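Long-range contacts in AvrRpt2 (Erwinia amylovora, PDB 6HQZ), which is a type III effector of the fire blight pathogen and probably acts inside plant cells as a papain-like cysteine protease of the C70 family: residues 87-95 with 105-113; 75-83 with 132-140. One frame throughout, in Å; residues are numbered along the deposited sequence. Where two conformers were deposited one is given.

Contact 1: residues 87-95 with 105-113; sequences LCRHGPIMF and HMSVLTGID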
loop_
_atom_site.group_PDB
_atom_site.type_symbol
_atom_site.label_atom_id
_atom_site.label_comp_id
_atom_site.label_asym_id
_atom_site.label_seq_id
_atom_site.Cartn_x
_atom_site.Cartn_y
_atom_site.Cartn_z
ATOM N N LEU A 87 3.301 -3.589 -2.807
ATOM C CA LEU A 87 3.036 -4.747 -1.903
ATOM C C LEU A 87 1.651 -4.704 -1.246
ATOM O O LEU A 87 0.955 -5.717 -1.086
ATOM C CB LEU A 87 4.101 -4.758 -0.810
ATOM C CG LEU A 87 5.517 -5.103 -1.240
ATOM C CD1 LEU A 87 6.547 -4.669 -0.225
ATOM C CD2 LEU A 87 5.600 -6.572 -1.516
ATOM N N CYS A 88 1.251 -3.505 -0.890
ATOM C CA CYS A 88 -0.103 -3.246 -0.343
ATOM C C CYS A 88 -1.228 -3.619 -1.335
ATOM O O CYS A 88 -2.225 -4.205 -0.935
ATOM C CB CYS A 88 -0.195 -1.781 0.065
ATOM S SG CYS A 88 -1.738 -1.331 0.903
ATOM N N ARG A 89 -1.016 -3.386 -2.639
ATOM C CA ARG A 89 -2.032 -3.711 -3.641
ATOM C C ARG A 89 -2.062 -5.148 -4.042
ATOM O O ARG A 89 -3.130 -5.730 -4.186
ATOM C CB ARG A 89 -1.828 -2.900 -4.900
ATOM C CG ARG A 89 -2.084 -1.444 -4.687
ATOM C CD ARG A 89 -1.474 -0.648 -5.809
ATOM N NE ARG A 89 -1.437 0.745 -5.404
ATOM C CZ ARG A 89 -1.987 1.743 -6.065
ATOM N NH1 ARG A 89 -2.628 1.532 -7.217
ATOM N NH2 ARG A 89 -1.901 2.976 -5.565
ATOM N N HIS A 90 -0.856 -5.720 -4.242
ATOM C CA HIS A 90 -0.683 -6.967 -4.967
ATOM C C HIS A 90 -0.195 -8.125 -4.131
ATOM O O HIS A 90 -0.333 -9.260 -4.555
ATOM C CB HIS A 90 0.335 -6.727 -6.093
ATOM C CG HIS A 90 -0.090 -5.621 -7.001
ATOM N ND1 HIS A 90 0.659 -4.478 -7.189
ATOM C CD2 HIS A 90 -1.237 -5.450 -7.696
ATOM C CE1 HIS A 90 0.007 -3.673 -8.012
ATOM N NE2 HIS A 90 -1.140 -4.242 -8.339
ATOM N N GLY A 91 0.324 -7.854 -2.941
ATOM C CA GLY A 91 0.767 -8.908 -2.069
ATOM C C GLY A 91 2.207 -9.156 -2.384
ATOM O O GLY A 91 2.873 -8.276 -2.957
ATOM N N PRO A 92 2.713 -10.322 -1.992
ATOM C CA PRO A 92 4.147 -10.535 -2.276
ATOM C C PRO A 92 4.517 -10.560 -3.778
ATOM O O PRO A 92 3.716 -10.970 -4.679
ATOM C CB PRO A 92 4.442 -11.883 -1.636
ATOM C CG PRO A 92 3.137 -12.535 -1.409
ATOM C CD PRO A 92 2.061 -11.478 -1.366
ATOM N N ILE A 93 5.714 -10.119 -4.042
ATOM C CA ILE A 93 6.143 -9.900 -5.425
ATOM C C ILE A 93 7.487 -10.639 -5.643
ATOM O O ILE A 93 8.470 -10.424 -4.923
ATOM C CB ILE A 93 6.380 -8.413 -5.694
ATOM C CG1 ILE A 93 5.112 -7.628 -5.589
ATOM C CG2 ILE A 93 6.996 -8.199 -7.085
ATOM C CD1 ILE A 93 5.330 -6.142 -5.405
ATOM N N MET A 94 7.485 -11.529 -6.617
ATOM C CA MET A 94 8.728 -12.238 -6.938
ATOM C C MET A 94 9.518 -11.479 -7.995
ATOM O O MET A 94 8.970 -11.120 -9.057
ATOM C CB MET A 94 8.520 -13.670 -7.364
ATOM C CG MET A 94 7.644 -13.972 -8.500
ATOM S SD MET A 94 7.462 -15.787 -8.666
ATOM C CE MET A 94 7.448 -15.881 -10.441
ATOM N N PHE A 95 10.790 -11.279 -7.673
ATOM C CA PHE A 95 11.698 -10.466 -8.484
ATOM C C PHE A 95 12.967 -11.215 -8.852
ATOM O O PHE A 95 13.569 -11.995 -8.077
ATOM C CB PHE A 95 12.041 -9.119 -7.806
ATOM C CG PHE A 95 12.870 -9.213 -6.580
ATOM C CD1 PHE A 95 12.258 -9.452 -5.373
ATOM C CD2 PHE A 95 14.220 -8.973 -6.591
ATOM C CE1 PHE A 95 12.976 -9.477 -4.198
ATOM C CE2 PHE A 95 14.947 -8.962 -5.410
ATOM C CZ PHE A 95 14.333 -9.244 -4.223
ATOM N N HIS A 105 19.068 -14.629 -9.898
ATOM C CA HIS A 105 18.289 -15.274 -8.827
ATOM C C HIS A 105 16.871 -14.726 -8.756
ATOM O O HIS A 105 16.606 -13.604 -9.191
ATOM C CB HIS A 105 19.012 -15.053 -7.460
ATOM C CG HIS A 105 20.344 -15.682 -7.421
ATOM N ND1 HIS A 105 20.542 -16.952 -6.947
ATOM C CD2 HIS A 105 21.528 -15.287 -7.950
ATOM C CE1 HIS A 105 21.813 -17.271 -7.073
ATOM N NE2 HIS A 105 22.432 -16.290 -7.705
ATOM N N MET A 106 15.982 -15.474 -8.098
ATOM C CA MET A 106 14.663 -15.027 -7.830
ATOM C C MET A 106 14.425 -15.025 -6.347
ATOM O O MET A 106 14.862 -15.964 -5.671
ATOM C CB MET A 106 13.671 -15.953 -8.482
ATOM C CG MET A 106 13.554 -15.863 -9.963
ATOM S SD MET A 106 12.404 -17.121 -10.514
ATOM C CE MET A 106 10.906 -16.451 -9.802
ATOM N N SER A 107 13.733 -13.980 -5.862
ATOM C CA SER A 107 13.430 -13.826 -4.452
ATOM C C SER A 107 12.077 -13.237 -4.319
ATOM O O SER A 107 11.480 -12.794 -5.311
ATOM C CB SER A 107 14.460 -12.932 -3.781
ATOM O OG SER A 107 15.746 -13.547 -3.769
ATOM N N VAL A 108 11.553 -13.227 -3.105
ATOM C CA VAL A 108 10.225 -12.694 -2.862
ATOM C C VAL A 108 10.234 -11.517 -1.972
ATOM O O VAL A 108 10.641 -11.634 -0.814
ATOM C CB VAL A 108 9.288 -13.776 -2.234
ATOM C CG1 VAL A 108 7.911 -13.111 -1.968
ATOM C CG2 VAL A 108 9.139 -14.972 -3.175
ATOM N N LEU A 109 9.802 -10.375 -2.532
ATOM C CA LEU A 109 9.668 -9.111 -1.825
ATOM C C LEU A 109 8.470 -9.197 -0.906
ATOM O O LEU A 109 7.361 -9.523 -1.378
ATOM C CB LEU A 109 9.427 -7.955 -2.774
ATOM C CG LEU A 109 9.388 -6.574 -2.119
ATOM C CD1 LEU A 109 10.697 -6.175 -1.398
ATOM C CD2 LEU A 109 9.007 -5.624 -3.233
ATOM N N THR A 110 8.686 -8.885 0.354
ATOM C CA THR A 110 7.579 -8.945 1.377
ATOM C C THR A 110 7.270 -7.646 2.143
ATOM O O THR A 110 6.182 -7.528 2.751
ATOM C CB THR A 110 7.835 -10.026 2.431
ATOM O OG1 THR A 110 8.953 -9.622 3.278
ATOM C CG2 THR A 110 8.044 -11.378 1.733
ATOM N N GLY A 111 8.258 -6.762 2.275
ATOM C CA GLY A 111 8.069 -5.540 2.956
ATOM C C GLY A 111 9.170 -4.546 2.733
ATOM O O GLY A 111 10.116 -4.816 2.016
ATOM N N ILE A 112 9.047 -3.396 3.371
ATOM C CA ILE A 112 10.040 -2.282 3.268
ATOM C C ILE A 112 10.390 -1.860 4.657
ATOM O O ILE A 112 9.494 -1.665 5.523
ATOM C CB ILE A 112 9.460 -1.069 2.506
ATOM C CG1 ILE A 112 9.025 -1.490 1.091
ATOM C CG2 ILE A 112 10.452 0.106 2.443
ATOM C CD1 ILE A 112 10.152 -2.041 0.200
ATOM N N ASP A 113 11.682 -1.715 4.859
ATOM C CA ASP A 113 12.208 -1.128 6.036
ATOM C C ASP A 113 12.560 0.336 5.710
ATOM O O ASP A 113 13.649 0.623 5.197
ATOM C CB ASP A 113 13.412 -1.971 6.515
ATOM C CG ASP A 113 14.162 -1.350 7.698
ATOM O OD1 ASP A 113 13.958 -0.149 8.052
ATOM O OD2 ASP A 113 14.993 -2.076 8.283
#
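Phe95 and Ser107 face each other as a hydrogen-bonded pair of two antiparallel strands. Phe95 N donates to Ser107 O at 2.9 Å, and the return bond from Ser107 N completes the ring. Ile93 and Leu109 form the next such pair, with Leu109 N 2.7 Å from Ile93 O. Between them Met94 and Val108 make a non-hydrogen-bonded pair.

The Phe95 ring turns back along the partner strand, its edge to Leu109 N and one face to Ser107 CB. Its CG sits between the backbone N and the carbonyl carbon (chi1 68°), which carries the ring across to Ser107 and Leu109. Ser107 CB makes an off-centre CH-pi contact, 4.1 Å from the centroid of the Phe95 ring. Ser107 OG is hydrogen-bonded to Trp97 NE1.

Leu109 turns its CG away from the backbone N (chi1 -175°) and meets Leu87 at about a right angle. Leu87 CD2 touches Leu109 CG at 3.8 Å, while Leu87 CD1 touches both Leu109 CG and Gly111 CA. Leu87 comes from the last turn of helix 80-90, so this pair packs the helix end on the strand. The chain then leaves the helix at Gly91, whose phi is positive.

Met94 and Val108 point to the face opposite Ile93, Phe95, Ser107 and Leu109. Met94 and Met106 lie side by side there, pointing the same way, with their CE methyls 3.6 Å apart. Met94 also packs on Trp21 and Cys24 of helix 19-27. Pro92 CB meets Val108 CG1 at 3.7 Å.

Opposite Ile120 of strand 118-123, Thr110 and Gly111 form a classic beta bulge. Strands 93-98 and 104-113 form a buried antiparallel beta hairpin, central to the sheet of this papain-like protease domain, with the end of helix 80-90 packed on it.

Contact 2: residues 75-83 with 132-140; sequences SRQFSANEL and MPLDSFNQR
Asn138 grips the backbone of Phe78 with both ends of its amide. Phe78 N donates to Asn138 OD1 at 2.8 Å, nearly straight at 173° but from above the carbonyl plane. Asn138 ND2 donates to a lone pair of Phe78 O at 3.1 Å, with that oxygen close to the amide plane. Asn138 CG stands anti to its own carbonyl carbon (chi1 -74°), which turns the amide toward residues 77-78. Gln77 CG packs against Asn138 ND2.

Beside the amide the side chains meet through carbon. Phe78 CD2 meets the edge of the Phe137 ring, 3.8 Å from Phe137 CE2. Leu83 CD1 touches both that CE2 atom and Leu134 CD1. The Leu134 CD2 methyl rests against the backbone, 3.4 Å from Ala80 N.

A water bridges Arg76 O and Asn138 O, donating to both. Asn138 O also accepts from Trp143 NE1. Further out, Ser79 caps helix 80-90: Ser79 OG accepts from Glu82 N at 2.9 Å. Helix 134-140 brings Leu134 to one flank with Phe137 and Asn138, three and four residues on.

One side-chain amide thus satisfies both the N-H and the C=O of Phe78, much as a neighbouring strand would. This is consistent with holding residues 77-78 against the helix.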
loop_
_atom_site.group_PDB
_atom_site.type_symbol
_atom_site.label_atom_id
_atom_site.label_comp_id
_atom_site.label_asym_id
_atom_site.label_seq_id
_atom_site.Cartn_x
_atom_site.Cartn_y
_atom_site.Cartn_z
ATOM N N SER A 75 12.497 5.489 -15.089
ATOM C CA SER A 75 13.656 6.017 -14.403
ATOM C C SER A 75 14.572 4.886 -13.933
ATOM O O SER A 75 15.672 5.151 -13.490
ATOM C CB SER A 75 13.165 6.763 -13.154
ATOM O OG SER A 75 12.439 5.818 -12.343
ATOM N N ARG A 76 14.102 3.635 -13.978
ATOM C CA ARG A 76 14.849 2.503 -13.422
ATOM C C ARG A 76 15.194 2.690 -11.950
ATOM O O ARG A 76 16.305 2.346 -11.517
ATOM C CB ARG A 76 16.146 2.270 -14.179
ATOM C CG ARG A 76 16.048 2.163 -15.673
ATOM C CD ARG A 76 15.768 0.760 -16.081
ATOM N NE ARG A 76 16.531 0.217 -17.222
ATOM C CZ ARG A 76 17.761 -0.311 -17.184
ATOM N NH1 ARG A 76 18.568 -0.262 -16.134
ATOM N NH2 ARG A 76 18.190 -0.880 -18.267
ATOM N N GLN A 77 14.260 3.241 -11.179
ATOM C CA GLN A 77 14.430 3.387 -9.752
ATOM C C GLN A 77 13.038 3.363 -9.053
ATOM O O GLN A 77 12.139 4.040 -9.484
ATOM C CB GLN A 77 15.066 4.740 -9.532
ATOM C CG GLN A 77 15.871 4.926 -8.291
ATOM C CD GLN A 77 16.751 6.157 -8.432
ATOM O OE1 GLN A 77 17.977 6.062 -8.677
ATOM N NE2 GLN A 77 16.134 7.314 -8.339
ATOM N N PHE A 78 12.881 2.598 -7.987
ATOM C CA PHE A 78 11.735 2.632 -7.097
ATOM C C PHE A 78 12.087 3.356 -5.816
ATOM O O PHE A 78 13.202 3.228 -5.276
ATOM C CB PHE A 78 11.274 1.209 -6.700
ATOM C CG PHE A 78 10.597 0.456 -7.788
ATOM C CD1 PHE A 78 9.306 0.692 -8.091
ATOM C CD2 PHE A 78 11.274 -0.520 -8.503
ATOM C CE1 PHE A 78 8.682 0.021 -9.115
ATOM C CE2 PHE A 78 10.671 -1.198 -9.523
ATOM C CZ PHE A 78 9.371 -0.974 -9.794
ATOM N N SER A 79 11.085 4.027 -5.255
ATOM C CA SER A 79 11.194 4.534 -3.901
ATOM C C SER A 79 10.702 3.479 -2.910
ATOM O O SER A 79 9.902 2.569 -3.249
ATOM C CB SER A 79 10.382 5.806 -3.753
ATOM O OG SER A 79 9.023 5.520 -4.016
ATOM N N ALA A 80 11.174 3.621 -1.674
ATOM C CA ALA A 80 10.612 2.880 -0.528
ATOM C C ALA A 80 9.094 2.972 -0.507
ATOM O O ALA A 80 8.429 1.929 -0.411
ATOM C CB ALA A 80 11.207 3.380 0.801
ATOM N N ASN A 81 8.535 4.177 -0.614
ATOM C CA ASN A 81 7.075 4.301 -0.590
ATOM C C ASN A 81 6.411 3.575 -1.763
ATOM O O ASN A 81 5.385 2.928 -1.591
ATOM C CB ASN A 81 6.615 5.761 -0.600
ATOM C CG ASN A 81 6.870 6.467 0.707
ATOM O OD1 ASN A 81 7.013 5.850 1.760
ATOM N ND2 ASN A 81 6.949 7.762 0.644
ATOM N N GLU A 82 6.975 3.700 -2.963
ATOM C CA GLU A 82 6.326 3.057 -4.106
ATOM C C GLU A 82 6.332 1.546 -4.023
ATOM O O GLU A 82 5.330 0.915 -4.311
ATOM C CB GLU A 82 6.900 3.498 -5.461
ATOM C CG GLU A 82 6.120 2.928 -6.648
ATOM C CD GLU A 82 4.562 3.013 -6.592
ATOM O OE1 GLU A 82 3.892 3.993 -6.042
ATOM O OE2 GLU A 82 3.978 2.098 -7.212
ATOM N N LEU A 83 7.448 0.954 -3.647
ATOM C CA LEU A 83 7.418 -0.508 -3.382
ATOM C C LEU A 83 6.355 -0.929 -2.322
ATOM O O LEU A 83 5.685 -1.950 -2.454
ATOM C CB LEU A 83 8.776 -1.008 -2.966
ATOM C CG LEU A 83 9.776 -1.007 -4.151
ATOM C CD1 LEU A 83 11.183 -1.312 -3.621
ATOM C CD2 LEU A 83 9.354 -1.974 -5.245
ATOM N N MET A 132 17.996 -6.203 2.035
ATOM C CA MET A 132 19.093 -5.592 1.331
ATOM C C MET A 132 18.819 -4.119 1.137
ATOM O O MET A 132 17.658 -3.722 1.073
ATOM C CB MET A 132 19.364 -6.271 -0.052
ATOM C CG MET A 132 18.550 -5.887 -1.228
ATOM S SD MET A 132 18.895 -6.484 -2.918
ATOM C CE MET A 132 18.461 -8.209 -2.756
ATOM N N PRO A 133 19.872 -3.331 0.908
ATOM C CA PRO A 133 19.593 -1.942 0.674
ATOM C C PRO A 133 18.718 -1.715 -0.545
ATOM O O PRO A 133 18.859 -2.383 -1.595
ATOM C CB PRO A 133 20.976 -1.328 0.431
ATOM C CG PRO A 133 21.917 -2.287 1.089
ATOM C CD PRO A 133 21.306 -3.613 0.831
ATOM N N LEU A 134 17.859 -0.721 -0.452
ATOM C CA LEU A 134 17.060 -0.313 -1.580
ATOM C C LEU A 134 17.921 0.042 -2.755
ATOM O O LEU A 134 17.548 -0.278 -3.905
ATOM C CB LEU A 134 16.186 0.874 -1.180
ATOM C CG LEU A 134 15.288 1.415 -2.246
ATOM C CD1 LEU A 134 14.454 0.289 -2.856
ATOM C CD2 LEU A 134 14.411 2.540 -1.681
ATOM N N ASP A 135 19.069 0.724 -2.512
ATOM C CA ASP A 135 19.974 1.079 -3.622
ATOM C C ASP A 135 20.384 -0.202 -4.378
ATOM O O ASP A 135 20.479 -0.193 -5.596
ATOM C CB ASP A 135 21.223 1.860 -3.152
ATOM C CG ASP A 135 22.204 2.219 -4.312
ATOM O OD1 ASP A 135 22.009 3.214 -5.049
ATOM O OD2 ASP A 135 23.216 1.507 -4.462
ATOM N N SER A 136 20.668 -1.271 -3.654
ATOM C CA SER A 136 21.043 -2.577 -4.280
ATOM C C SER A 136 19.946 -3.193 -5.116
ATOM O O SER A 136 20.178 -3.659 -6.209
ATOM C CB SER A 136 21.495 -3.570 -3.218
ATOM O OG SER A 136 22.716 -3.146 -2.692
ATOM N N PHE A 137 18.724 -3.179 -4.617
ATOM C CA PHE A 137 17.609 -3.655 -5.348
ATOM C C PHE A 137 17.427 -2.924 -6.678
ATOM O O PHE A 137 17.276 -3.542 -7.740
ATOM C CB PHE A 137 16.368 -3.570 -4.481
ATOM C CG PHE A 137 15.129 -3.899 -5.227
ATOM C CD1 PHE A 137 14.747 -5.205 -5.377
ATOM C CD2 PHE A 137 14.330 -2.861 -5.726
ATOM C CE1 PHE A 137 13.559 -5.482 -6.058
ATOM C CE2 PHE A 137 13.206 -3.134 -6.447
ATOM C CZ PHE A 137 12.791 -4.431 -6.552
ATOM N N ASN A 138 17.478 -1.603 -6.617
ATOM C CA ASN A 138 17.403 -0.845 -7.834
ATOM C C ASN A 138 18.567 -1.093 -8.827
ATOM O O ASN A 138 18.398 -1.076 -10.057
ATOM C CB ASN A 138 17.292 0.666 -7.534
ATOM C CG ASN A 138 15.924 1.047 -7.026
ATOM O OD1 ASN A 138 14.898 0.627 -7.586
ATOM N ND2 ASN A 138 15.892 1.929 -5.998
ATOM N N GLN A 139 19.734 -1.271 -8.286
ATOM C CA GLN A 139 20.903 -1.537 -9.155
ATOM C C GLN A 139 20.818 -2.892 -9.834
ATOM O O GLN A 139 21.248 -3.024 -10.971
ATOM C CB GLN A 139 22.166 -1.546 -8.349
ATOM C CG GLN A 139 23.412 -1.860 -9.186
ATOM C CD GLN A 139 24.625 -1.986 -8.278
ATOM O OE1 GLN A 139 24.608 -1.489 -7.139
ATOM N NE2 GLN A 139 25.679 -2.657 -8.766
ATOM N N ARG A 140 20.234 -3.857 -9.137
ATOM C CA ARG A 140 20.364 -5.276 -9.544
ATOM C C ARG A 140 19.120 -5.907 -10.068
ATOM O O ARG A 140 19.196 -6.981 -10.619
ATOM C CB ARG A 140 20.885 -6.074 -8.355
ATOM C CG ARG A 140 22.220 -5.545 -7.875
ATOM C CD ARG A 140 22.786 -6.349 -6.735
ATOM N NE ARG A 140 24.170 -5.921 -6.526
ATOM C CZ ARG A 140 25.163 -6.238 -7.355
ATOM N NH1 ARG A 140 24.951 -7.054 -8.411
ATOM N NH2 ARG A 140 26.371 -5.747 -7.142
HETATM O O HOH W 1 18.620 1.075 -11.695
#

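The centres of contact 1 and contact 2 lie about 12 Å apart, and the two touch directly. Phe95 CD2 of contact 1 is 3.6 Å from Phe137 CE1 of contact 2, and their rings meet edge-to-face. Ile112 packs on Ala80 and Leu83. Helix 80-90 serves both contacts, its start in contact 2 and its end in contact 1. Along the chain, 87-95 and 105-113 fall inside the loop closed by 75-83 and 132-140. Both contacts belong to one core: residues 75-83 and helix 134-140 cover the sheet face that carries Phe95 and Leu109. The far end of helix 80-90 bears Cys88, whose disulfide to Cys88 of the second subunit links the dimer.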